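Local coordinates for exodeoxyribonuclease 10 (Escherichia coli, PDB 4FZX), which degrades single- and double-stranded DNA in the 3' to 5' direction as a magnesium-dependent exonuclease of the DnaQ (DEDDh) family, at residues G14-I19 against P62-V67; Y112-L117 against C140-A145. All coordinates share one frame; numbering follows the deposited sequence.

Interaction 1: residues G14-I19 against P62-V67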
ATOM      1  N   GLY C  14       1.209 -17.110 -33.699  1.00 15.21           N
ATOM      2  CA  GLY C  14       0.019 -17.914 -33.991  1.00 14.20           C
ATOM      3  C   GLY C  14       0.169 -18.901 -35.141  1.00 14.04           C
ATOM      4  O   GLY C  14       1.278 -19.358 -35.458  1.00 12.89           O
ATOM      5  N   GLY C  15      -0.959 -19.247 -35.759  1.00 13.06           N
ATOM      6  CA  GLY C  15      -1.038 -20.449 -36.581  1.00 12.00           C
ATOM      7  C   GLY C  15      -1.205 -21.683 -35.708  1.00 11.41           C
ATOM      8  O   GLY C  15      -0.363 -21.972 -34.865  1.00 12.09           O
ATOM      9  N   ILE C  16      -2.299 -22.402 -35.907  1.00 10.48           N
ATOM     10  CA  ILE C  16      -2.723 -23.434 -34.976  1.00 10.40           C
ATOM     11  C   ILE C  16      -2.443 -24.797 -35.566  1.00 10.81           C
ATOM     12  O   ILE C  16      -2.854 -25.077 -36.704  1.00  9.91           O
ATOM     13  CB  ILE C  16      -4.219 -23.343 -34.732  1.00 11.55           C
ATOM     14  CG1 ILE C  16      -4.628 -21.873 -34.549  1.00 14.58           C
ATOM     15  CG2 ILE C  16      -4.645 -24.261 -33.558  1.00  6.46           C
ATOM     16  CD1 ILE C  16      -3.999 -21.204 -33.303  1.00 15.40           C
ATOM     17  N   VAL C  17      -1.755 -25.647 -34.804  1.00  8.54           N
ATOM     18  CA  VAL C  17      -1.489 -27.014 -35.251  1.00  8.03           C
ATOM     19  C   VAL C  17      -2.196 -28.042 -34.393  1.00  8.49           C
ATOM     20  O   VAL C  17      -2.407 -29.178 -34.825  1.00  9.72           O
ATOM     21  CB  VAL C  17       0.028 -27.338 -35.324  1.00  7.97           C
ATOM     22  CG1 VAL C  17       0.704 -26.426 -36.339  1.00 10.67           C
ATOM     23  CG2 VAL C  17       0.692 -27.173 -33.955  1.00  5.69           C
ATOM     24  N   GLU C  18      -2.586 -27.642 -33.186  1.00  8.08           N
ATOM     25  CA  GLU C  18      -3.378 -28.507 -32.318  1.00  8.14           C
ATOM     26  C   GLU C  18      -4.221 -27.673 -31.345  1.00  8.37           C
ATOM     27  O   GLU C  18      -3.772 -26.663 -30.824  1.00  7.83           O
ATOM     28  CB  GLU C  18      -2.462 -29.458 -31.524  1.00  8.41           C
ATOM     29  CG  GLU C  18      -3.156 -30.738 -31.033  1.00  8.90           C
ATOM     30  CD  GLU C  18      -2.205 -31.736 -30.367  1.00 15.01           C
ATOM     31  OE1 GLU C  18      -1.133 -31.324 -29.862  1.00 17.31           O
ATOM     32  OE2 GLU C  18      -2.558 -32.938 -30.299  1.00 19.72           O
ATOM     33  N   ILE C  19      -5.413 -28.161 -31.036  1.00  9.31           N
ATOM     34  CA  ILE C  19      -6.188 -27.609 -29.946  1.00 10.29           C
ATOM     35  C   ILE C  19      -6.817 -28.748 -29.159  1.00 11.45           C
ATOM     36  O   ILE C  19      -7.079 -29.841 -29.707  1.00 13.38           O
ATOM     37  CB  ILE C  19      -7.293 -26.695 -30.475  1.00 10.45           C
ATOM     38  CG1 ILE C  19      -7.987 -25.966 -29.318  1.00 13.03           C
ATOM     39  CG2 ILE C  19      -8.308 -27.512 -31.314  1.00 11.09           C
ATOM     40  CD1 ILE C  19      -8.962 -24.856 -29.777  1.00 15.18           C
ATOM     41  N   PRO C  62      -8.313 -30.505 -40.671  1.00 15.57           N
ATOM     42  CA  PRO C  62      -9.220 -29.369 -40.855  1.00 14.09           C
ATOM     43  C   PRO C  62      -8.556 -28.034 -40.467  1.00 14.38           C
ATOM     44  O   PRO C  62      -7.630 -28.020 -39.645  1.00 13.33           O
ATOM     45  CB  PRO C  62     -10.389 -29.687 -39.911  1.00 14.66           C
ATOM     46  CG  PRO C  62     -10.237 -31.137 -39.536  1.00 14.87           C
ATOM     47  CD  PRO C  62      -8.807 -31.495 -39.694  1.00 14.50           C
ATOM     48  N   TRP C  63      -9.025 -26.930 -41.059  1.00 13.24           N
ATOM     49  CA  TRP C  63      -8.625 -25.584 -40.623  1.00 14.62           C
ATOM     50  C   TRP C  63      -9.193 -25.282 -39.245  1.00 13.78           C
ATOM     51  O   TRP C  63     -10.144 -25.934 -38.820  1.00 15.52           O
ATOM     52  CB  TRP C  63      -9.121 -24.522 -41.605  1.00 13.70           C
ATOM     53  CG  TRP C  63      -8.721 -24.763 -43.041  1.00 18.59           C
ATOM     54  CD1 TRP C  63      -9.552 -25.115 -44.074  1.00 20.55           C
ATOM     55  CD2 TRP C  63      -7.425 -24.560 -43.624  1.00 20.13           C
ATOM     56  NE1 TRP C  63      -8.845 -25.187 -45.249  1.00 22.68           N
ATOM     57  CE2 TRP C  63      -7.544 -24.832 -45.012  1.00 21.20           C
ATOM     58  CE3 TRP C  63      -6.178 -24.178 -43.113  1.00 21.34           C
ATOM     59  CZ2 TRP C  63      -6.460 -24.770 -45.886  1.00 21.00           C
ATOM     60  CZ3 TRP C  63      -5.093 -24.100 -43.988  1.00 25.99           C
ATOM     61  CH2 TRP C  63      -5.251 -24.375 -45.370  1.00 25.79           C
ATOM     62  N   ILE C  64      -8.615 -24.305 -38.547  1.00 12.48           N
ATOM     63  CA  ILE C  64      -9.086 -23.955 -37.205  1.00 12.59           C
ATOM     64  C   ILE C  64     -10.579 -23.579 -37.192  1.00 14.50           C
ATOM     65  O   ILE C  64     -11.313 -23.971 -36.282  1.00 15.11           O
ATOM     66  CB  ILE C  64      -8.211 -22.845 -36.520  1.00 12.23           C
ATOM     67  CG1 ILE C  64      -8.644 -22.612 -35.072  1.00  9.91           C
ATOM     68  CG2 ILE C  64      -8.238 -21.526 -37.293  1.00 10.28           C
ATOM     69  CD1 ILE C  64      -8.615 -23.852 -34.207  1.00  5.04           C
ATOM     70  N   GLU C  65     -11.012 -22.847 -38.220  1.00 14.67           N
ATOM     71  CA  GLU C  65     -12.409 -22.431 -38.371  1.00 17.02           C
ATOM     72  C   GLU C  65     -13.364 -23.622 -38.375  1.00 16.56           C
ATOM     73  O   GLU C  65     -14.471 -23.542 -37.847  1.00 17.64           O
ATOM     74  CB  GLU C  65     -12.582 -21.630 -39.667  1.00 16.48           C
ATOM     75  CG  GLU C  65     -11.985 -20.238 -39.609  1.00 21.36           C
ATOM     76  CD  GLU C  65     -10.473 -20.215 -39.872  1.00 31.63           C
ATOM     77  OE1 GLU C  65      -9.847 -19.155 -39.599  1.00 31.93           O
ATOM     78  OE2 GLU C  65      -9.916 -21.244 -40.342  1.00 29.01           O
ATOM     79  N   ASP C  66     -12.911 -24.729 -38.956  1.00 17.28           N
ATOM     80  CA  ASP C  66     -13.717 -25.930 -39.129  1.00 17.33           C
ATOM     81  C   ASP C  66     -13.908 -26.641 -37.795  1.00 17.29           C
ATOM     82  O   ASP C  66     -14.840 -27.420 -37.623  1.00 17.49           O
ATOM     83  CB  ASP C  66     -13.020 -26.892 -40.105  1.00 18.84           C
ATOM     84  CG  ASP C  66     -12.922 -26.333 -41.531  1.00 22.89           C
ATOM     85  OD1 ASP C  66     -13.801 -25.531 -41.929  1.00 21.79           O
ATOM     86  OD2 ASP C  66     -11.980 -26.744 -42.264  1.00 28.68           O
ATOM     87  N   VAL C  67     -13.000 -26.388 -36.863  1.00 16.31           N
ATOM     88  CA  VAL C  67     -12.819 -27.253 -35.702  1.00 16.16           C
ATOM     89  C   VAL C  67     -13.241 -26.502 -34.438  1.00 14.14           C
ATOM     90  O   VAL C  67     -13.851 -27.071 -33.524  1.00 13.62           O
ATOM     91  CB  VAL C  67     -11.325 -27.765 -35.637  1.00 16.03           C
ATOM     92  CG1 VAL C  67     -10.733 -27.610 -34.274  1.00 15.80           C
ATOM     93  CG2 VAL C  67     -11.219 -29.212 -36.156  1.00 18.81           C
TER
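The backbones of 14-19 and 62-67 come nearest at Ile16 and Ile64, whose CA atoms are 6.8 Å apart, and what closes the gap is aliphatic side chain from both. Both gamma branches of Ile16 lie against the single CG1-CD1 branch of Ile64: CG2 of Ile16 touches CD1 of Ile64 at 4.0 Å, and CG1 of Ile16 lies 4.1 Å from CG1 of Ile64. With CG1 of Ile64 anti to the backbone N (chi1 -174°), that branch carries CD1 to CG2 of Ile16. The second pair, Ile19 and Val67, run past each other in opposite directions and touch by their methyls, CG2 of Ile19 standing 3.8 Å from CG1 of Val67. Between these two contacts the strand 16-25 makes a classic beta bulge: Val17 and Glu18 both sit opposite Glu8 on strand 2-9 of the RNase H-like mixed sheet, and Glu8 is one of the residues holding the bound sodium ion. The chain also turns a corner at Val17. Within the bulge, Glu18 points away from 62-67, and its carboxylate reaches Arg135 in a salt bridge and the backbone N of Ala136, where helix 136-154 begins. Tyr71 and Ile68 add to the apolar surroundings of Ile19, and Val67 also touches His35 on strand 28-36. Within 62-67, OD2 of Asp66 accepts from the backbone N of Trp63 at 3.2 Å, the N-H arriving from above the carboxylate plane.

Interaction 2: residues Y112-L117 against C140-A145. With nucleotides of chain A.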
ATOM      1  N   TYR C 112       6.121 -19.672 -12.479  1.00 15.05           N
ATOM      2  CA  TYR C 112       4.748 -19.648 -12.966  1.00 14.52           C
ATOM      3  C   TYR C 112       4.546 -20.083 -14.416  1.00 14.87           C
ATOM      4  O   TYR C 112       3.467 -19.861 -14.998  1.00 13.89           O
ATOM      5  CB  TYR C 112       4.065 -18.308 -12.665  1.00 15.07           C
ATOM      6  CG  TYR C 112       4.729 -17.084 -13.267  1.00 14.49           C
ATOM      7  CD1 TYR C 112       5.694 -16.365 -12.560  1.00 15.78           C
ATOM      8  CD2 TYR C 112       4.333 -16.597 -14.504  1.00 17.21           C
ATOM      9  CE1 TYR C 112       6.283 -15.218 -13.095  1.00 14.74           C
ATOM     10  CE2 TYR C 112       4.882 -15.432 -15.033  1.00 15.06           C
ATOM     11  CZ  TYR C 112       5.892 -14.774 -14.348  1.00 16.21           C
ATOM     12  OH  TYR C 112       6.431 -13.614 -14.882  1.00 13.64           O
ATOM     13  N   SER C 113       5.525 -20.805 -14.963  1.00 12.31           N
ATOM     14  CA  SER C 113       5.268 -21.606 -16.148  1.00 13.42           C
ATOM     15  C   SER C 113       4.389 -22.804 -15.796  1.00 13.70           C
ATOM     16  O   SER C 113       4.338 -23.219 -14.642  1.00 14.03           O
ATOM     17  CB  SER C 113       6.569 -22.069 -16.802  1.00 12.07           C
ATOM     18  OG  SER C 113       7.158 -23.109 -16.059  1.00 13.13           O
ATOM     19  N   ASN C 114       3.713 -23.360 -16.797  1.00 14.22           N
ATOM     20  CA  ASN C 114       2.750 -24.441 -16.570  1.00 16.52           C
ATOM     21  C   ASN C 114       3.387 -25.651 -15.874  1.00 17.41           C
ATOM     22  O   ASN C 114       2.871 -26.127 -14.858  1.00 16.21           O
ATOM     23  CB  ASN C 114       2.062 -24.854 -17.890  1.00 16.08           C
ATOM     24  CG  ASN C 114       0.731 -25.598 -17.673  1.00 17.22           C
ATOM     25  OD1 ASN C 114      -0.012 -25.319 -16.740  1.00 17.99           O
ATOM     26  ND2 ASN C 114       0.406 -26.494 -18.591  1.00 18.12           N
HETATM   27  N   MSE C 115       4.517 -26.127 -16.403  1.00 18.91           N
HETATM   28  CA  MSE C 115       5.155 -27.320 -15.840  1.00 20.72           C
HETATM   29  C   MSE C 115       5.899 -27.047 -14.538  1.00 19.99           C
HETATM   30  O   MSE C 115       5.924 -27.898 -13.642  1.00 21.19           O
HETATM   31  CB  MSE C 115       6.082 -28.008 -16.839  1.00 22.04           C
HETATM   32  CG  MSE C 115       6.608 -29.385 -16.335  1.00 30.66           C
HETATM   33 SE   MSE C 115       5.156 -30.683 -15.950  1.00 52.21          SE
HETATM   34  CE  MSE C 115       6.209 -32.130 -15.138  1.00 50.86           C
ATOM     35  N   ALA C 116       6.476 -25.856 -14.406  1.00 18.71           N
ATOM     36  CA  ALA C 116       7.099 -25.486 -13.139  1.00 18.70           C
ATOM     37  C   ALA C 116       6.084 -25.505 -11.985  1.00 18.43           C
ATOM     38  O   ALA C 116       6.380 -25.997 -10.905  1.00 18.96           O
ATOM     39  CB  ALA C 116       7.762 -24.144 -13.245  1.00 18.38           C
ATOM     40  N   LEU C 117       4.887 -24.978 -12.232  1.00 17.46           N
ATOM     41  CA  LEU C 117       3.821 -24.994 -11.240  1.00 18.24           C
ATOM     42  C   LEU C 117       3.446 -26.438 -10.919  1.00 17.48           C
ATOM     43  O   LEU C 117       3.385 -26.832  -9.763  1.00 15.87           O
ATOM     44  CB  LEU C 117       2.586 -24.269 -11.784  1.00 18.02           C
ATOM     45  CG  LEU C 117       2.174 -22.858 -11.355  1.00 22.28           C
ATOM     46  CD1 LEU C 117       2.881 -22.327 -10.102  1.00 17.03           C
ATOM     47  CD2 LEU C 117       2.248 -21.879 -12.513  1.00 19.72           C
ATOM     48  N   CYS C 140      -3.590 -29.798 -21.225  1.00  9.82           N
ATOM     49  CA  CYS C 140      -4.918 -29.542 -20.659  1.00 10.70           C
ATOM     50  C   CYS C 140      -5.092 -30.238 -19.326  1.00 10.20           C
ATOM     51  O   CYS C 140      -5.669 -29.682 -18.408  1.00  9.81           O
ATOM     52  CB  CYS C 140      -6.033 -29.988 -21.626  1.00 10.71           C
ATOM     53  SG  CYS C 140      -6.374 -28.812 -22.954  1.00 15.09           S
ATOM     54  N   TYR C 141      -4.612 -31.474 -19.237  1.00 10.67           N
ATOM     55  CA  TYR C 141      -4.670 -32.238 -17.989  1.00 10.67           C
ATOM     56  C   TYR C 141      -3.795 -31.640 -16.898  1.00 10.57           C
ATOM     57  O   TYR C 141      -4.167 -31.640 -15.720  1.00 11.58           O
ATOM     58  CB  TYR C 141      -4.298 -33.704 -18.236  1.00 10.46           C
ATOM     59  CG  TYR C 141      -5.474 -34.517 -18.706  1.00 10.68           C
ATOM     60  CD1 TYR C 141      -6.384 -35.039 -17.792  1.00 11.07           C
ATOM     61  CD2 TYR C 141      -5.761 -34.640 -20.063  1.00 12.17           C
ATOM     62  CE1 TYR C 141      -7.497 -35.747 -18.206  1.00  8.47           C
ATOM     63  CE2 TYR C 141      -6.892 -35.327 -20.492  1.00 15.02           C
ATOM     64  CZ  TYR C 141      -7.747 -35.891 -19.549  1.00 13.87           C
ATOM     65  OH  TYR C 141      -8.868 -36.582 -19.952  1.00 17.02           O
ATOM     66  N   ILE C 142      -2.652 -31.093 -17.299  1.00 10.22           N
ATOM     67  CA  ILE C 142      -1.758 -30.412 -16.369  1.00  9.43           C
ATOM     68  C   ILE C 142      -2.438 -29.154 -15.825  1.00  9.48           C
ATOM     69  O   ILE C 142      -2.513 -28.946 -14.621  1.00  9.71           O
ATOM     70  CB  ILE C 142      -0.434 -29.996 -17.063  1.00  8.86           C
ATOM     71  CG1 ILE C 142       0.312 -31.223 -17.603  1.00  9.30           C
ATOM     72  CG2 ILE C 142       0.436 -29.194 -16.108  1.00  8.36           C
ATOM     73  CD1 ILE C 142       0.509 -32.334 -16.595  1.00 12.71           C
ATOM     74  N   THR C 143      -2.990 -28.356 -16.728  1.00  9.76           N
ATOM     75  CA  THR C 143      -3.578 -27.082 -16.356  1.00 10.35           C
ATOM     76  C   THR C 143      -4.854 -27.297 -15.547  1.00 10.75           C
ATOM     77  O   THR C 143      -5.050 -26.655 -14.521  1.00 11.45           O
ATOM     78  CB  THR C 143      -3.841 -26.223 -17.592  1.00  9.94           C
ATOM     79  OG1 THR C 143      -2.611 -26.065 -18.307  1.00 12.05           O
ATOM     80  CG2 THR C 143      -4.398 -24.837 -17.219  1.00  7.21           C
ATOM     81  N   ALA C 144      -5.638 -28.299 -15.930  1.00 10.52           N
ATOM     82  CA  ALA C 144      -6.831 -28.657 -15.168  1.00 11.15           C
ATOM     83  C   ALA C 144      -6.455 -29.077 -13.751  1.00 11.81           C
ATOM     84  O   ALA C 144      -7.052 -28.604 -12.776  1.00 12.41           O
ATOM     85  CB  ALA C 144      -7.613 -29.772 -15.872  1.00  9.73           C
ATOM     86  N   ALA C 145      -5.452 -29.945 -13.627  1.00 12.26           N
ATOM     87  CA  ALA C 145      -4.961 -30.326 -12.294  1.00 12.94           C
ATOM     88  C   ALA C 145      -4.519 -29.097 -11.500  1.00 12.64           C
ATOM     89  O   ALA C 145      -4.794 -28.978 -10.310  1.00 14.22           O
ATOM     90  CB  ALA C 145      -3.809 -31.354 -12.396  1.00 12.28           C
TER
ATOM     91  P    DG A  15       9.278 -17.853 -17.256  1.00 23.24           P
ATOM     92  OP1  DG A  15       9.340 -18.904 -16.230  1.00 21.89           O
ATOM     93  OP2  DG A  15      10.294 -17.837 -18.331  1.00 29.39           O
ATOM     94  O5'  DG A  15       7.831 -17.913 -17.932  1.00 24.30           O
ATOM     95  C5'  DG A  15       6.673 -18.007 -17.113  1.00 18.56           C
ATOM     96  C4'  DG A  15       5.425 -17.751 -17.935  1.00 19.29           C
ATOM     97  O4'  DG A  15       5.344 -16.353 -18.320  1.00 21.07           O
ATOM     98  C3'  DG A  15       5.345 -18.538 -19.233  1.00 17.02           C
ATOM     99  O3'  DG A  15       4.676 -19.750 -18.963  1.00 15.47           O
ATOM    100  C2'  DG A  15       4.497 -17.640 -20.122  1.00 19.42           C
ATOM    101  C1'  DG A  15       4.839 -16.236 -19.634  1.00 18.68           C
ATOM    102  N9   DG A  15       5.893 -15.614 -20.417  1.00 19.58           N
ATOM    103  C8   DG A  15       7.213 -15.983 -20.437  1.00 21.10           C
ATOM    104  N7   DG A  15       7.944 -15.217 -21.204  1.00 27.10           N
ATOM    105  C5   DG A  15       7.050 -14.280 -21.706  1.00 22.62           C
ATOM    106  C6   DG A  15       7.283 -13.216 -22.600  1.00 29.22           C
ATOM    107  O6   DG A  15       8.370 -12.884 -23.103  1.00 33.59           O
ATOM    108  N1   DG A  15       6.112 -12.504 -22.883  1.00 29.49           N
ATOM    109  C2   DG A  15       4.866 -12.807 -22.341  1.00 30.77           C
ATOM    110  N2   DG A  15       3.831 -12.037 -22.744  1.00 25.64           N
ATOM    111  N3   DG A  15       4.648 -13.828 -21.503  1.00 22.49           N
ATOM    112  C4   DG A  15       5.784 -14.507 -21.233  1.00 19.24           C
ATOM    113  P    DA A  16       4.778 -20.947 -19.992  1.00 10.99           P
ATOM    114  OP1  DA A  16       3.953 -22.011 -19.387  1.00 13.51           O
ATOM    115  OP2  DA A  16       6.208 -21.147 -20.362  1.00 16.88           O
ATOM    116  O5'  DA A  16       3.994 -20.403 -21.283  1.00 12.82           O
ATOM    117  C5'  DA A  16       2.601 -20.171 -21.243  1.00  9.29           C
ATOM    118  C4'  DA A  16       2.092 -19.785 -22.629  1.00  9.43           C
ATOM    119  O4'  DA A  16       2.435 -18.392 -22.882  1.00 10.64           O
ATOM    120  C3'  DA A  16       2.717 -20.574 -23.786  1.00 12.80           C
ATOM    121  O3'  DA A  16       1.919 -21.745 -24.090  1.00  9.30           O
ATOM    122  C2'  DA A  16       2.710 -19.555 -24.931  1.00  9.16           C
ATOM    123  C1'  DA A  16       2.908 -18.235 -24.194  1.00 11.51           C
ATOM    124  N9   DA A  16       4.300 -17.855 -24.152  1.00 14.42           N
ATOM    125  C8   DA A  16       5.353 -18.607 -23.746  1.00 19.10           C
ATOM    126  N7   DA A  16       6.510 -18.022 -23.917  1.00 20.55           N
ATOM    127  C5   DA A  16       6.182 -16.805 -24.464  1.00 15.96           C
ATOM    128  C6   DA A  16       6.974 -15.734 -24.896  1.00 19.96           C
ATOM    129  N6   DA A  16       8.306 -15.717 -24.803  1.00 19.71           N
ATOM    130  N1   DA A  16       6.337 -14.686 -25.442  1.00 25.01           N
ATOM    131  C2   DA A  16       4.995 -14.721 -25.543  1.00 26.61           C
ATOM    132  N3   DA A  16       4.141 -15.683 -25.182  1.00 19.36           N
ATOM    133  C4   DA A  16       4.824 -16.698 -24.639  1.00 17.27           C
ATOM    134  P    DC A  14      13.555 -14.044 -15.629  1.00 48.88           P
ATOM    135  OP1  DC A  14      14.025 -14.832 -14.465  1.00 46.68           O
ATOM    136  OP2  DC A  14      14.325 -14.009 -16.894  1.00 44.21           O
ATOM    137  O5'  DC A  14      12.051 -14.486 -15.993  1.00 44.66           O
ATOM    138  C5'  DC A  14      10.966 -13.937 -15.267  1.00 37.91           C
ATOM    139  C4'  DC A  14       9.643 -14.178 -15.971  1.00 34.31           C
ATOM    140  O4'  DC A  14       9.179 -12.949 -16.568  1.00 32.98           O
ATOM    141  C3'  DC A  14       9.636 -15.220 -17.078  1.00 30.20           C
ATOM    142  O3'  DC A  14       9.278 -16.464 -16.472  1.00 24.12           O
ATOM    143  C2'  DC A  14       8.510 -14.736 -17.982  1.00 33.34           C
ATOM    144  C1'  DC A  14       8.388 -13.244 -17.689  1.00 33.49           C
ATOM    145  N1   DC A  14       8.875 -12.389 -18.787  1.00 31.45           N
ATOM    146  C2   DC A  14       7.964 -11.594 -19.473  1.00 30.48           C
ATOM    147  O2   DC A  14       6.774 -11.635 -19.143  1.00 31.11           O
ATOM    148  N3   DC A  14       8.414 -10.799 -20.469  1.00 32.71           N
ATOM    149  C4   DC A  14       9.719 -10.767 -20.754  1.00 31.97           C
ATOM    150  N4   DC A  14      10.113  -9.950 -21.746  1.00 31.85           N
ATOM    151  C5   DC A  14      10.664 -11.587 -20.061  1.00 30.03           C
ATOM    152  C6   DC A  14      10.201 -12.374 -19.093  1.00 30.48           C
TER
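Asn114 brings the end of its amide up to the hydroxyl of Thr143, the two side chains crossing at about a right angle. ND2 and OD1 of Asn114 each lie 3.1 Å from OG1 of Thr143, but the bond from ND2 is bent (129°) and weak; the hydroxyl's stronger partner is the backbone O of Asp139, a residue of the sodium site. CG2 of Ile142 packs against ND2 of Asn114 at 3.7 Å. A chi1 of -160° swings the amide of Asn114 toward helix 136-154, while the backbone N of the same residue gives a nearly straight 2.9 Å bond to OP1 of DA16 of chain A. Ser113 caps this helix start, its OG accepting from Ala116 N at 3.3 Å. Next to it, the Tyr112 ring lies obliquely along the DNA backbone, CE2 being 3.4 Å from O4' of DG15 of chain A and OH 3.3 Å from O4' of DC14 of chain A, and Arg104 makes a cation-pi contact with the ring. The two sugars would probably lose their aromatic neighbour, and Arg104 its pi partner, with an alanine here. A helix N-terminus holding a DNA phosphate beside the metal site fits the substrate cleft of a DEDDh exonuclease.

In the fold
Along the chain, both segments of interaction 1 precede those of interaction 2. Their centres are 22 Å apart and flank the middle of the molecule, though their nearest atoms are about 6 Å from each other. The mixed sheet connects them: strand 16-25 supplies one half of interaction 1, and helix 136-154, which carries half of interaction 2, packs on strands 16-25 and 2-9 through Cys140 and Ala144. Asp6 and Glu8 on strand 2-9 and Asp139 on that helix hold the sodium ion. Interaction 1 joins helix 64-67 to strand 16-25, the side chain of Ile19 about 10 Å from a sodium ion, whereas interaction 2 joins helix 114-120, whose start binds the DNA, to helix 136-154, and probably helps to fix it there.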